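PDB 4GQ2: nucleoporin nup120 from Schizosaccharomyces pombe, which serves as a structural component of the nuclear pore complex, whose nucleoporins can also act as docking partners for transient nuclear transport factors. Local coordinates for residues His292-Phe297 with Leu352-Gly357; Glu4-Val9 with Phe542-Tyr547; Gln268-Ile273 with Phe322-Val327; Leu91-Glu96 with Leu777-Cys782; Leu138-Leu143 with Ile196-Lys201. All coordinates share one frame; numbering follows the deposited sequence.

Interaction 1: His292-Phe297 with Leu352-Gly357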
# COMPACT_ATOMS: atom_id res chain seq x y z
N HIS A 292 24.44 20.72 -21.38
CA HIS A 292 25.21 19.79 -20.55
C HIS A 292 26.14 18.91 -21.33
O HIS A 292 27.10 18.36 -20.78
CB HIS A 292 24.27 18.94 -19.70
CG HIS A 292 23.38 19.74 -18.79
ND1 HIS A 292 23.63 19.90 -17.47
CD2 HIS A 292 22.20 20.45 -19.05
CE1 HIS A 292 22.67 20.67 -16.92
NE2 HIS A 292 21.80 21.00 -17.88
N THR A 293 25.87 18.76 -22.63
CA THR A 293 26.67 17.88 -23.48
C THR A 293 28.00 18.55 -23.88
O THR A 293 29.06 18.13 -23.43
CB THR A 293 25.86 17.36 -24.70
OG1 THR A 293 26.75 17.06 -25.78
CG2 THR A 293 24.84 18.39 -25.14
N THR A 294 27.93 19.58 -24.72
CA THR A 294 29.11 20.35 -25.08
C THR A 294 28.94 21.76 -24.53
O THR A 294 28.16 22.54 -25.06
CB THR A 294 29.32 20.42 -26.61
OG1 THR A 294 28.12 20.91 -27.24
CG2 THR A 294 29.68 19.05 -27.18
N ASN A 295 29.66 22.07 -23.45
CA ASN A 295 29.63 23.41 -22.87
C ASN A 295 30.09 24.41 -23.92
O ASN A 295 31.25 24.81 -23.94
CB ASN A 295 30.51 23.50 -21.62
CG ASN A 295 30.05 22.58 -20.50
OD1 ASN A 295 28.87 22.23 -20.40
ND2 ASN A 295 30.98 22.20 -19.63
N SER A 296 29.16 24.80 -24.79
CA SER A 296 29.48 25.55 -25.99
C SER A 296 28.30 26.42 -26.42
O SER A 296 28.47 27.40 -27.14
CB SER A 296 29.87 24.58 -27.12
OG SER A 296 30.37 25.26 -28.26
N PHE A 297 27.10 26.05 -25.96
CA PHE A 297 25.90 26.83 -26.23
C PHE A 297 25.35 27.44 -24.95
O PHE A 297 25.53 26.90 -23.86
CB PHE A 297 24.82 25.98 -26.90
CG PHE A 297 25.23 25.41 -28.22
CD1 PHE A 297 25.01 26.12 -29.39
CD2 PHE A 297 25.84 24.16 -28.30
CE1 PHE A 297 25.38 25.59 -30.62
CE2 PHE A 297 26.22 23.63 -29.52
CZ PHE A 297 25.99 24.35 -30.68
N LEU A 352 18.92 23.77 -20.97
CA LEU A 352 19.18 23.67 -22.40
C LEU A 352 19.92 22.37 -22.74
O LEU A 352 20.89 22.02 -22.07
CB LEU A 352 19.97 24.89 -22.89
CG LEU A 352 20.47 24.94 -24.33
CD1 LEU A 352 19.31 25.12 -25.31
CD2 LEU A 352 21.49 26.07 -24.49
N ILE A 353 19.45 21.67 -23.77
CA ILE A 353 20.03 20.40 -24.18
C ILE A 353 20.18 20.31 -25.70
O ILE A 353 19.20 20.42 -26.44
CB ILE A 353 19.18 19.19 -23.67
CG1 ILE A 353 19.03 19.21 -22.14
CG2 ILE A 353 19.79 17.86 -24.11
CD1 ILE A 353 17.76 19.86 -21.64
N SER A 354 21.42 20.14 -26.16
CA SER A 354 21.69 19.85 -27.58
C SER A 354 21.86 18.35 -27.78
O SER A 354 22.32 17.64 -26.88
CB SER A 354 22.92 20.62 -28.08
OG SER A 354 24.08 20.31 -27.32
N SER A 355 21.50 17.87 -28.97
CA SER A 355 21.32 16.43 -29.19
C SER A 355 22.54 15.64 -29.69
O SER A 355 22.41 14.47 -30.07
CB SER A 355 20.11 16.18 -30.10
OG SER A 355 20.19 16.98 -31.27
N GLU A 356 23.72 16.27 -29.68
CA GLU A 356 24.98 15.66 -30.14
C GLU A 356 25.01 15.35 -31.64
O GLU A 356 26.08 15.14 -32.21
CB GLU A 356 25.32 14.39 -29.34
CG GLU A 356 25.89 14.66 -27.95
CD GLU A 356 25.92 13.42 -27.08
OE1 GLU A 356 24.86 12.78 -26.91
OE2 GLU A 356 27.01 13.08 -26.57
N GLY A 357 23.83 15.33 -32.27
CA GLY A 357 23.72 15.09 -33.71
C GLY A 357 22.99 16.19 -34.47
O GLY A 357 21.86 16.00 -34.90

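Interaction 2: Glu4-Val9 with Phe542-Tyr547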
# COMPACT_ATOMS: atom_id res chain seq x y z
N GLU A 4 1.13 16.87 -24.16
CA GLU A 4 1.07 17.08 -22.72
C GLU A 4 2.28 16.45 -22.02
O GLU A 4 2.73 15.37 -22.39
CB GLU A 4 -0.23 16.53 -22.14
CG GLU A 4 -0.58 17.10 -20.78
CD GLU A 4 -1.80 16.44 -20.15
OE1 GLU A 4 -2.77 16.15 -20.89
OE2 GLU A 4 -1.80 16.23 -18.92
N LEU A 5 2.80 17.16 -21.02
CA LEU A 5 3.85 16.64 -20.15
C LEU A 5 3.27 16.27 -18.79
O LEU A 5 2.47 17.01 -18.22
CB LEU A 5 4.95 17.67 -19.96
CG LEU A 5 5.67 18.23 -21.18
CD1 LEU A 5 6.59 19.36 -20.73
CD2 LEU A 5 6.44 17.16 -21.94
N LYS A 6 3.66 15.11 -18.28
CA LYS A 6 3.29 14.69 -16.94
C LYS A 6 4.53 14.50 -16.10
O LYS A 6 5.64 14.42 -16.63
CB LYS A 6 2.46 13.41 -16.97
CG LYS A 6 0.98 13.68 -17.14
CD LYS A 6 0.30 12.57 -17.92
CE LYS A 6 -1.06 13.00 -18.43
NZ LYS A 6 -1.98 13.37 -17.32
N HIS A 7 4.35 14.44 -14.79
CA HIS A 7 5.48 14.18 -13.92
C HIS A 7 5.22 13.09 -12.93
O HIS A 7 4.07 12.76 -12.62
CB HIS A 7 5.97 15.48 -13.27
CG HIS A 7 4.99 16.13 -12.32
ND1 HIS A 7 3.67 15.88 -12.35
CD2 HIS A 7 5.18 17.09 -11.33
CE1 HIS A 7 3.05 16.62 -11.41
NE2 HIS A 7 3.98 17.36 -10.79
N ALA A 8 6.31 12.48 -12.47
CA ALA A 8 6.26 11.53 -11.37
C ALA A 8 6.81 12.25 -10.14
O ALA A 8 7.92 12.75 -10.16
CB ALA A 8 7.10 10.31 -11.69
N VAL A 9 6.01 12.29 -9.08
CA VAL A 9 6.34 13.03 -7.87
C VAL A 9 6.77 12.08 -6.75
O VAL A 9 6.09 11.09 -6.49
CB VAL A 9 5.12 13.87 -7.39
CG1 VAL A 9 5.43 14.60 -6.10
CG2 VAL A 9 4.69 14.87 -8.45
N PHE A 542 10.23 14.11 -11.97
CA PHE A 542 10.79 14.15 -13.32
C PHE A 542 9.70 14.18 -14.37
O PHE A 542 8.57 13.76 -14.13
CB PHE A 542 11.76 13.00 -13.62
CG PHE A 542 11.85 11.98 -12.53
CD1 PHE A 542 10.89 10.99 -12.40
CD2 PHE A 542 12.93 11.99 -11.65
CE1 PHE A 542 10.98 10.04 -11.39
CE2 PHE A 542 13.03 11.05 -10.65
CZ PHE A 542 12.05 10.07 -10.51
N ILE A 543 10.06 14.69 -15.55
CA ILE A 543 9.14 14.80 -16.67
C ILE A 543 8.96 13.42 -17.31
O ILE A 543 9.88 12.60 -17.30
CB ILE A 543 9.63 15.84 -17.70
CG1 ILE A 543 9.77 17.21 -17.02
CG2 ILE A 543 8.67 15.96 -18.88
CD1 ILE A 543 10.53 18.24 -17.83
N ARG A 544 7.76 13.18 -17.83
CA ARG A 544 7.45 11.97 -18.60
C ARG A 544 6.31 12.23 -19.57
O ARG A 544 5.50 13.14 -19.37
CB ARG A 544 7.12 10.79 -17.67
CG ARG A 544 5.97 11.01 -16.70
CD ARG A 544 5.66 9.72 -15.94
NE ARG A 544 4.30 9.70 -15.39
CZ ARG A 544 3.20 9.46 -16.10
NH1 ARG A 544 3.27 9.22 -17.41
NH2 ARG A 544 2.01 9.47 -15.50
N ASP A 545 6.27 11.43 -20.64
CA ASP A 545 5.18 11.46 -21.61
C ASP A 545 4.02 10.64 -21.07
O ASP A 545 4.23 9.65 -20.37
CB ASP A 545 5.64 10.87 -22.96
CG ASP A 545 6.54 11.81 -23.74
OD1 ASP A 545 6.64 13.01 -23.40
OD2 ASP A 545 7.16 11.35 -24.72
N PRO A 546 2.78 11.04 -21.41
CA PRO A 546 1.64 10.23 -21.00
C PRO A 546 1.59 8.94 -21.80
O PRO A 546 2.00 8.93 -22.97
CB PRO A 546 0.42 11.11 -21.37
CG PRO A 546 0.97 12.44 -21.78
CD PRO A 546 2.38 12.20 -22.22
N TYR A 547 1.12 7.86 -21.18
CA TYR A 547 0.83 6.64 -21.92
C TYR A 547 -0.57 6.81 -22.49
O TYR A 547 -1.34 7.65 -21.99
CB TYR A 547 0.94 5.40 -21.03
CG TYR A 547 2.28 5.27 -20.32
CD1 TYR A 547 2.55 6.02 -19.18
CD2 TYR A 547 3.27 4.41 -20.80
CE1 TYR A 547 3.77 5.91 -18.53
CE2 TYR A 547 4.49 4.30 -20.15
CZ TYR A 547 4.74 5.05 -19.01
OH TYR A 547 5.95 4.97 -18.35

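Interaction 3: Gln268-Ile273 with Phe322-Val327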
# COMPACT_ATOMS: atom_id res chain seq x y z
N GLN A 268 40.83 37.86 -16.91
CA GLN A 268 40.47 39.03 -17.70
C GLN A 268 39.17 38.78 -18.46
O GLN A 268 38.84 37.63 -18.78
CB GLN A 268 41.59 39.39 -18.69
CG GLN A 268 42.98 39.54 -18.07
CD GLN A 268 43.10 40.71 -17.10
OE1 GLN A 268 42.59 41.81 -17.35
NE2 GLN A 268 43.79 40.49 -15.99
N CYS A 269 38.43 39.85 -18.73
CA CYS A 269 37.29 39.77 -19.63
C CYS A 269 37.79 39.80 -21.07
O CYS A 269 38.53 40.70 -21.46
CB CYS A 269 36.31 40.91 -19.39
SG CYS A 269 34.87 40.87 -20.48
N VAL A 270 37.39 38.79 -21.85
CA VAL A 270 37.86 38.62 -23.22
C VAL A 270 36.85 39.15 -24.22
O VAL A 270 37.22 39.60 -25.30
CB VAL A 270 38.13 37.13 -23.56
CG1 VAL A 270 39.17 37.02 -24.67
CG2 VAL A 270 38.59 36.36 -22.33
N GLU A 271 35.57 39.09 -23.85
CA GLU A 271 34.50 39.47 -24.76
C GLU A 271 33.30 40.00 -23.99
O GLU A 271 32.96 39.51 -22.92
CB GLU A 271 34.11 38.28 -25.64
CG GLU A 271 33.94 38.63 -27.11
CD GLU A 271 32.50 38.79 -27.53
OE1 GLU A 271 31.66 39.16 -26.68
OE2 GLU A 271 32.20 38.54 -28.72
N THR A 272 32.66 41.01 -24.56
CA THR A 272 31.50 41.65 -23.96
C THR A 272 30.53 42.02 -25.07
O THR A 272 30.95 42.44 -26.14
CB THR A 272 31.90 42.93 -23.21
OG1 THR A 272 33.15 42.72 -22.53
CG2 THR A 272 30.84 43.34 -22.21
N ILE A 273 29.24 41.83 -24.81
CA ILE A 273 28.20 42.25 -25.75
C ILE A 273 27.10 42.99 -24.99
O ILE A 273 26.57 42.48 -24.01
CB ILE A 273 27.56 41.05 -26.49
CG1 ILE A 273 28.63 40.22 -27.19
CG2 ILE A 273 26.51 41.53 -27.48
CD1 ILE A 273 28.15 38.84 -27.58
N PHE A 322 41.66 31.71 -27.27
CA PHE A 322 42.43 32.85 -26.78
C PHE A 322 41.53 34.06 -26.56
O PHE A 322 41.33 34.48 -25.41
CB PHE A 322 43.55 33.20 -27.76
CG PHE A 322 44.58 32.12 -27.92
CD1 PHE A 322 45.62 32.00 -27.01
CD2 PHE A 322 44.51 31.22 -28.97
CE1 PHE A 322 46.57 31.00 -27.15
CE2 PHE A 322 45.46 30.23 -29.12
CZ PHE A 322 46.49 30.12 -28.21
N LYS A 323 41.41 34.24 -28.02
CA LYS A 323 40.25 35.13 -28.07
C LYS A 323 38.98 34.31 -28.23
O LYS A 323 38.93 33.37 -29.03
CB LYS A 323 40.38 36.14 -29.21
CG LYS A 323 41.54 37.11 -29.05
CD LYS A 323 41.86 37.79 -30.36
CE LYS A 323 43.25 38.39 -30.34
NZ LYS A 323 43.56 39.13 -31.59
N LEU A 324 37.95 34.66 -27.46
CA LEU A 324 36.68 33.95 -27.50
C LEU A 324 35.58 34.84 -28.04
O LEU A 324 35.51 36.02 -27.72
CB LEU A 324 36.32 33.42 -26.11
CG LEU A 324 37.28 32.37 -25.53
CD1 LEU A 324 38.19 32.98 -24.47
CD2 LEU A 324 36.50 31.20 -24.95
N ASN A 325 34.72 34.26 -28.88
CA ASN A 325 33.59 34.98 -29.46
C ASN A 325 32.27 34.39 -29.00
O ASN A 325 32.08 33.17 -29.01
CB ASN A 325 33.64 34.94 -31.00
CG ASN A 325 35.03 35.18 -31.56
OD1 ASN A 325 35.78 36.02 -31.07
ND2 ASN A 325 35.37 34.44 -32.62
N VAL A 326 31.35 35.27 -28.58
CA VAL A 326 29.98 34.86 -28.31
C VAL A 326 29.13 35.31 -29.49
O VAL A 326 28.72 36.47 -29.58
CB VAL A 326 29.47 35.43 -26.96
CG1 VAL A 326 28.01 35.08 -26.75
CG2 VAL A 326 30.28 34.88 -25.81
N VAL A 327 28.89 34.39 -30.42
CA VAL A 327 28.17 34.71 -31.65
C VAL A 327 26.73 34.19 -31.56
O VAL A 327 26.50 33.06 -31.15
CB VAL A 327 28.88 34.16 -32.92
CG1 VAL A 327 28.10 34.52 -34.18
CG2 VAL A 327 30.30 34.72 -33.02

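Interaction 4: Leu91-Glu96 with Leu777-Cys782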
# COMPACT_ATOMS: atom_id res chain seq x y z
N LEU A 91 19.16 7.29 -10.49
CA LEU A 91 18.25 6.39 -11.20
C LEU A 91 18.98 5.19 -11.80
O LEU A 91 18.39 4.12 -11.95
CB LEU A 91 17.50 7.15 -12.31
CG LEU A 91 16.05 7.61 -12.08
CD1 LEU A 91 15.76 7.83 -10.61
CD2 LEU A 91 15.73 8.86 -12.88
N ASN A 92 20.25 5.39 -12.14
CA ASN A 92 21.10 4.33 -12.70
C ASN A 92 21.52 3.32 -11.65
O ASN A 92 21.58 3.63 -10.46
CB ASN A 92 22.34 4.92 -13.36
CG ASN A 92 22.02 5.72 -14.61
OD1 ASN A 92 21.22 5.31 -15.45
ND2 ASN A 92 22.66 6.88 -14.74
N SER A 93 21.81 2.10 -12.09
CA SER A 93 22.35 1.08 -11.19
C SER A 93 23.84 1.32 -10.98
O SER A 93 24.55 1.74 -11.91
CB SER A 93 22.10 -0.33 -11.73
OG SER A 93 22.27 -0.40 -13.14
N LYS A 94 24.32 1.08 -9.76
CA LYS A 94 25.75 1.19 -9.48
C LYS A 94 26.37 -0.17 -9.15
O LYS A 94 25.68 -1.19 -9.09
CB LYS A 94 26.01 2.19 -8.35
CG LYS A 94 26.40 3.58 -8.83
CD LYS A 94 25.21 4.53 -8.96
CE LYS A 94 25.18 5.56 -7.85
NZ LYS A 94 25.02 4.98 -6.48
N LYS A 95 27.69 -0.17 -8.98
CA LYS A 95 28.41 -1.31 -8.45
C LYS A 95 28.50 -1.17 -6.92
O LYS A 95 29.41 -1.72 -6.30
CB LYS A 95 29.83 -1.35 -9.02
CG LYS A 95 29.97 -1.97 -10.40
CD LYS A 95 31.44 -2.12 -10.77
CE LYS A 95 31.64 -2.89 -12.07
NZ LYS A 95 31.32 -2.07 -13.28
N GLU A 96 27.54 -0.45 -6.33
CA GLU A 96 27.68 0.02 -4.95
C GLU A 96 26.55 -0.41 -4.02
O GLU A 96 25.46 -0.75 -4.49
CB GLU A 96 27.83 1.55 -4.94
CG GLU A 96 29.03 2.07 -5.73
CD GLU A 96 29.56 3.40 -5.21
OE1 GLU A 96 29.75 3.54 -3.98
OE2 GLU A 96 29.81 4.31 -6.04
N LEU A 777 11.69 -6.44 -9.37
CA LEU A 777 11.76 -7.69 -10.14
C LEU A 777 11.70 -7.47 -11.65
O LEU A 777 12.14 -8.32 -12.43
CB LEU A 777 10.65 -8.67 -9.74
CG LEU A 777 10.69 -9.26 -8.34
CD1 LEU A 777 9.36 -9.93 -8.00
CD2 LEU A 777 11.85 -10.23 -8.20
N ASN A 778 11.15 -6.33 -12.06
CA ASN A 778 10.99 -6.02 -13.48
C ASN A 778 12.00 -4.99 -13.95
O ASN A 778 11.84 -4.40 -15.02
CB ASN A 778 9.57 -5.55 -13.76
CG ASN A 778 8.56 -6.67 -13.68
OD1 ASN A 778 8.41 -7.44 -14.62
ND2 ASN A 778 7.88 -6.77 -12.54
N TYR A 779 13.03 -4.77 -13.13
CA TYR A 779 14.05 -3.76 -13.40
C TYR A 779 14.64 -3.96 -14.79
O TYR A 779 15.02 -5.07 -15.16
CB TYR A 779 15.14 -3.77 -12.33
CG TYR A 779 16.24 -2.76 -12.59
CD1 TYR A 779 15.94 -1.40 -12.69
CD2 TYR A 779 17.57 -3.15 -12.73
CE1 TYR A 779 16.93 -0.47 -12.93
CE2 TYR A 779 18.57 -2.23 -12.97
CZ TYR A 779 18.24 -0.89 -13.06
OH TYR A 779 19.21 0.06 -13.30
N SER A 780 14.70 -2.88 -15.56
CA SER A 780 15.06 -2.99 -16.96
C SER A 780 15.83 -1.79 -17.49
O SER A 780 15.72 -0.67 -16.98
CB SER A 780 13.81 -3.22 -17.82
OG SER A 780 13.24 -4.48 -17.53
N GLU A 781 16.61 -2.04 -18.54
CA GLU A 781 17.38 -1.00 -19.19
C GLU A 781 17.21 -1.07 -20.69
O GLU A 781 16.87 -2.13 -21.23
CB GLU A 781 18.85 -1.11 -18.83
CG GLU A 781 19.18 -0.51 -17.48
CD GLU A 781 20.64 -0.69 -17.12
OE1 GLU A 781 21.36 0.33 -17.08
OE2 GLU A 781 21.05 -1.85 -16.90
N CYS A 782 17.42 0.07 -21.35
CA CYS A 782 17.49 0.13 -22.81
C CYS A 782 18.95 -0.01 -23.19
O CYS A 782 19.73 0.92 -22.99
CB CYS A 782 16.91 1.45 -23.32
SG CYS A 782 16.81 1.58 -25.12

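Interaction 5: Leu138-Leu143 with Ile196-Lys201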
# COMPACT_ATOMS: atom_id res chain seq x y z
N LEU A 138 32.13 30.71 4.82
CA LEU A 138 32.21 29.76 3.71
C LEU A 138 32.62 28.38 4.22
O LEU A 138 33.64 28.23 4.89
CB LEU A 138 33.21 30.24 2.65
CG LEU A 138 33.69 29.21 1.61
CD1 LEU A 138 32.61 28.85 0.60
CD2 LEU A 138 34.93 29.72 0.88
N TYR A 139 31.80 27.38 3.91
CA TYR A 139 32.07 26.03 4.36
C TYR A 139 32.46 25.14 3.21
O TYR A 139 31.86 25.20 2.14
CB TYR A 139 30.86 25.46 5.08
CG TYR A 139 30.48 26.19 6.34
CD1 TYR A 139 31.07 25.87 7.57
CD2 TYR A 139 29.51 27.20 6.32
CE1 TYR A 139 30.71 26.53 8.73
CE2 TYR A 139 29.14 27.86 7.48
CZ TYR A 139 29.74 27.53 8.69
OH TYR A 139 29.37 28.19 9.84
N TYR A 140 33.48 24.31 3.45
CA TYR A 140 34.00 23.42 2.43
C TYR A 140 33.82 21.98 2.92
O TYR A 140 34.61 21.48 3.73
CB TYR A 140 35.47 23.74 2.16
CG TYR A 140 36.13 22.92 1.09
CD1 TYR A 140 36.02 23.26 -0.26
CD2 TYR A 140 36.87 21.79 1.41
CE1 TYR A 140 36.63 22.51 -1.25
CE2 TYR A 140 37.49 21.03 0.43
CZ TYR A 140 37.36 21.39 -0.89
OH TYR A 140 37.98 20.61 -1.85
N ILE A 141 32.75 21.34 2.44
CA ILE A 141 32.31 20.04 2.94
C ILE A 141 32.63 18.90 1.98
O ILE A 141 32.21 18.91 0.82
CB ILE A 141 30.80 20.03 3.27
CG1 ILE A 141 30.46 21.08 4.33
CG2 ILE A 141 30.35 18.65 3.75
CD1 ILE A 141 29.00 21.49 4.34
N ARG A 142 33.39 17.92 2.48
CA ARG A 142 33.72 16.72 1.70
C ARG A 142 32.73 15.60 1.99
O ARG A 142 32.55 15.20 3.14
CB ARG A 142 35.14 16.24 2.01
CG ARG A 142 36.24 16.93 1.22
CD ARG A 142 37.50 16.07 1.28
NE ARG A 142 38.74 16.82 1.07
CZ ARG A 142 39.36 17.54 2.01
NH1 ARG A 142 38.85 17.65 3.23
NH2 ARG A 142 40.49 18.16 1.71
N LEU A 143 32.09 15.09 0.94
CA LEU A 143 31.09 14.04 1.09
C LEU A 143 31.71 12.67 0.98
O LEU A 143 32.48 12.39 0.05
CB LEU A 143 30.01 14.17 0.01
CG LEU A 143 29.01 15.32 0.08
CD1 LEU A 143 28.19 15.37 -1.20
CD2 LEU A 143 28.11 15.20 1.30
N ILE A 196 37.82 32.88 -4.68
CA ILE A 196 38.37 32.29 -3.47
C ILE A 196 39.11 31.00 -3.85
O ILE A 196 38.50 30.09 -4.41
CB ILE A 196 37.28 32.02 -2.42
CG1 ILE A 196 36.57 33.34 -2.07
CG2 ILE A 196 37.86 31.36 -1.18
CD1 ILE A 196 35.24 33.17 -1.36
N ILE A 197 40.41 30.94 -3.55
CA ILE A 197 41.23 29.76 -3.83
C ILE A 197 41.71 29.14 -2.53
O ILE A 197 42.37 29.80 -1.72
CB ILE A 197 42.45 30.08 -4.74
CG1 ILE A 197 42.03 30.74 -6.05
CG2 ILE A 197 43.25 28.81 -5.04
CD1 ILE A 197 42.20 32.24 -6.06
N LEU A 198 41.39 27.86 -2.35
CA LEU A 198 41.66 27.17 -1.10
C LEU A 198 42.79 26.16 -1.25
O LEU A 198 43.00 25.59 -2.32
CB LEU A 198 40.41 26.43 -0.60
CG LEU A 198 39.05 27.11 -0.74
CD1 LEU A 198 37.97 26.06 -0.84
CD2 LEU A 198 38.78 28.06 0.42
N ASN A 199 43.53 25.97 -0.16
CA ASN A 199 44.50 24.90 -0.05
C ASN A 199 43.95 23.95 1.00
O ASN A 199 44.14 24.17 2.20
CB ASN A 199 45.87 25.46 0.36
CG ASN A 199 47.03 24.69 -0.26
OD1 ASN A 199 46.86 23.93 -1.21
ND2 ASN A 199 48.22 24.91 0.28
N PRO A 200 43.21 22.91 0.55
CA PRO A 200 42.51 22.02 1.47
C PRO A 200 43.44 21.29 2.43
O PRO A 200 43.00 20.82 3.48
CB PRO A 200 41.82 21.02 0.53
CG PRO A 200 41.75 21.71 -0.80
CD PRO A 200 43.01 22.52 -0.86
N LYS A 201 44.73 21.22 2.07
CA LYS A 201 45.73 20.49 2.85
C LYS A 201 46.44 21.32 3.94
O LYS A 201 47.47 20.88 4.47
CB LYS A 201 46.77 19.83 1.93
CG LYS A 201 47.52 20.78 1.00
CD LYS A 201 46.85 20.90 -0.36
CE LYS A 201 47.26 19.77 -1.30
NZ LYS A 201 48.71 19.80 -1.63

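Interaction 1: His292-Phe297 with Leu352-Gly357
T293 drives its side chain against S354 and has the most surface buried by this contact. Its methyl CG2 comes to 3.0 Å from OG of S354, a carbon–oxygen approach so short that its exact length is doubtful. The OG1 branch goes another way. It is turned roughly anti to the backbone N of T293 (chi1 153°) and meets the aliphatic CG of E356 at 3.3 Å, the two side chains crossing obliquely. The hydroxyl of S354 finds its hydrogen bond at D291, the residue just before H292. L352 supplies the apolar part. Its CD2 touches CB of F297 at 4.1 Å, and the F297 ring itself packs edge-to-face with F362. H292 adds a lighter touch: O of L352 lies at the edge of its imidazole, near the ring plane, 3.6 Å from CD2 of H292, while NE2 is hydrogen-bonded to Q351. No hydrogen bond joins the two segments directly, so side-chain packing does the work. Residues 292-297 lead from strand 288-290 into strand 297-302 of one sheet. They lean on the end of strand 346-354, an outermost strand of a different sheet. Strand 361-370 runs beside that end, and L352 also reaches I312 of strand 309-317.

Interaction 2: Glu4-Val9 with Phe542-Tyr547
K6 and R544 face each other as a hydrogen-bonded antiparallel pair, with their side chains on the same face of the sheet. The flat guanidinium of R544 has CB of K6 over its centre, 4.1 Å above the plane. R544 reaches this place with CG between its backbone N and carbonyl carbon (chi1 57°), which also sets CG against O of K6. Beyond CB the K6 chain runs away from R544 and crosses the ring of P546 at about a right angle, CD lying 3.7 Å from CB of P546. The two positive ends have separate partners: K6 NZ pairs with E554 and weakly with E4, and R544 NH1 with E550. A8 and F542 share this face, CB of A8 being 3.9 Å from CE1 of F542. On the face that carries H7 and I543, CG2 of I543 meets CD2 of L5 at 4.0 Å. Backbone bonds fix the register. K6 N donates to R544 O at 2.9 Å, and A8 N to F542 O at 3.1 Å; R544 N and F542 N donate back. Strand 3-11 sits between strands 390-395 and 539-544. An N-terminal strand pairing with late strands is consistent with the velcro-like ring closure of beta-propellers.

Interaction 3: Gln268-Ile273 with Phe322-Val327
The carboxylate of E271 is the flat group that carries this contact, and it meets the other segment through its OE2 end. V326 N donates to OE2 of E271 at 3.4 Å, a weak bond but a straight one (166° at the hydrogen). The E271 chain bends at chi2 (-101°), which brings the carboxylate to the amide of V326 and lays CG 3.1 Å from O of L324. Strands 268-274 and 324-328 are outermost strands of successive four-stranded antiparallel sheets, as in neighbouring blades of a beta-propeller. They run in nearly the same direction, 22° apart, with no backbone hydrogen bond between them. Replacing E271 by an alanine would probably leave the V326 amide without this acceptor and open a gap beside the L324 carbonyl. Apolar side chains fill in on both sides of E271. V270 CG2 meets L324 CD1 at 4.0 Å, and the other V270 methyl, CG1, rests on O of F322. Further along, I273 CD1 packs on CB of V326 at 3.7 Å.

Interaction 4: Leu91-Glu96 with Leu777-Cys782
S93 and Y779 meet where a loop of the beta-propeller touches the helical part of the protein. S93 lies in the loop between strands 83-88 and 101-106. Y779 lies between helix 770-777 and the short strand 780-781. The contact is small, with 127 Å² buried over both sides. Its one bond joins OG of S93 to OH of Y779 at 3.1 Å, and either hydroxyl could be the donor. OG comes in at the edge of the tyrosine ring, near its plane. CB of S93 also presses on the phenol oxygen, 3.3 Å from OH of Y779. The ring reaches across because CG of Y779 stands anti to its backbone N (chi1 179°). Strand 780-781 pairs antiparallel with strand 664-665, and the side chain of Y779 packs on P670, L674 of helix 672-703 and T794 of helix 790-803. The ring is thus set among helices and a loop of the helical part, and only its end meets the propeller loop. A phenylalanine in place of Y779 would probably leave the S93 hydroxyl without its mate and reduce this point to a light touch. E781 approaches from strand 780-781, its OE1 4.1 Å from OG of S93, but its OE2 is hydrogen-bonded to S666. S780 OG donates to N778 O at 2.9 Å from above the carbonyl plane.

Interaction 5: Leu138-Leu143 with Ile196-Lys201
L138 and Y140 both hold CG anti to the backbone N (chi1 165° and -178°), and this extends their side chains across to I196 and L198. L138 and I196 meet tip to tip, with CD2 of L138 at 3.9 Å from CG2 of I196. L198 lies aslant the tyrosine, its CD1 only 3.5 Å from CD1 of Y140. The far end of that ring is fixed by a hydrogen bond from OH to the backbone O of T181. R142 stands beyond the CE2 edge of Y140: CE2 sits 4.2 Å above the plane of the guanidinium, over its centre. The same guanidinium touches P200, NH2 of R142 lying 3.4 Å from CB of P200. No hydrogen bond crosses between the segments. The axes of strands 138-143 and 196-199 come no nearer than 10.8 Å and lie 47° from parallel, so side chains alone span the gap. Such side-chain packing, mostly apolar, between successive four-stranded antiparallel sheets is characteristic of adjacent blades in a beta-propeller.

In the fold
From the N terminus, residues 4-9 open the long loop that interaction 2 closes at 542-547. Interaction 4 opens at 91-96 and closes only at 777-782, so these two cross. They also touch, through F542 CE2 and L91 CD2, 4.1 Å apart. Within both loops, interaction 5 opens and closes first, joining two successive sheets. Interactions 3 and 1 follow and cross each other: 268-273 and 292-297 come before 322-327 and 352-357. Their centres are about 20 Å apart. Interactions 1, 3 and 5 tie sheets of the propeller together. Interaction 2 probably closes its ring, and interaction 4 links it to the helical part.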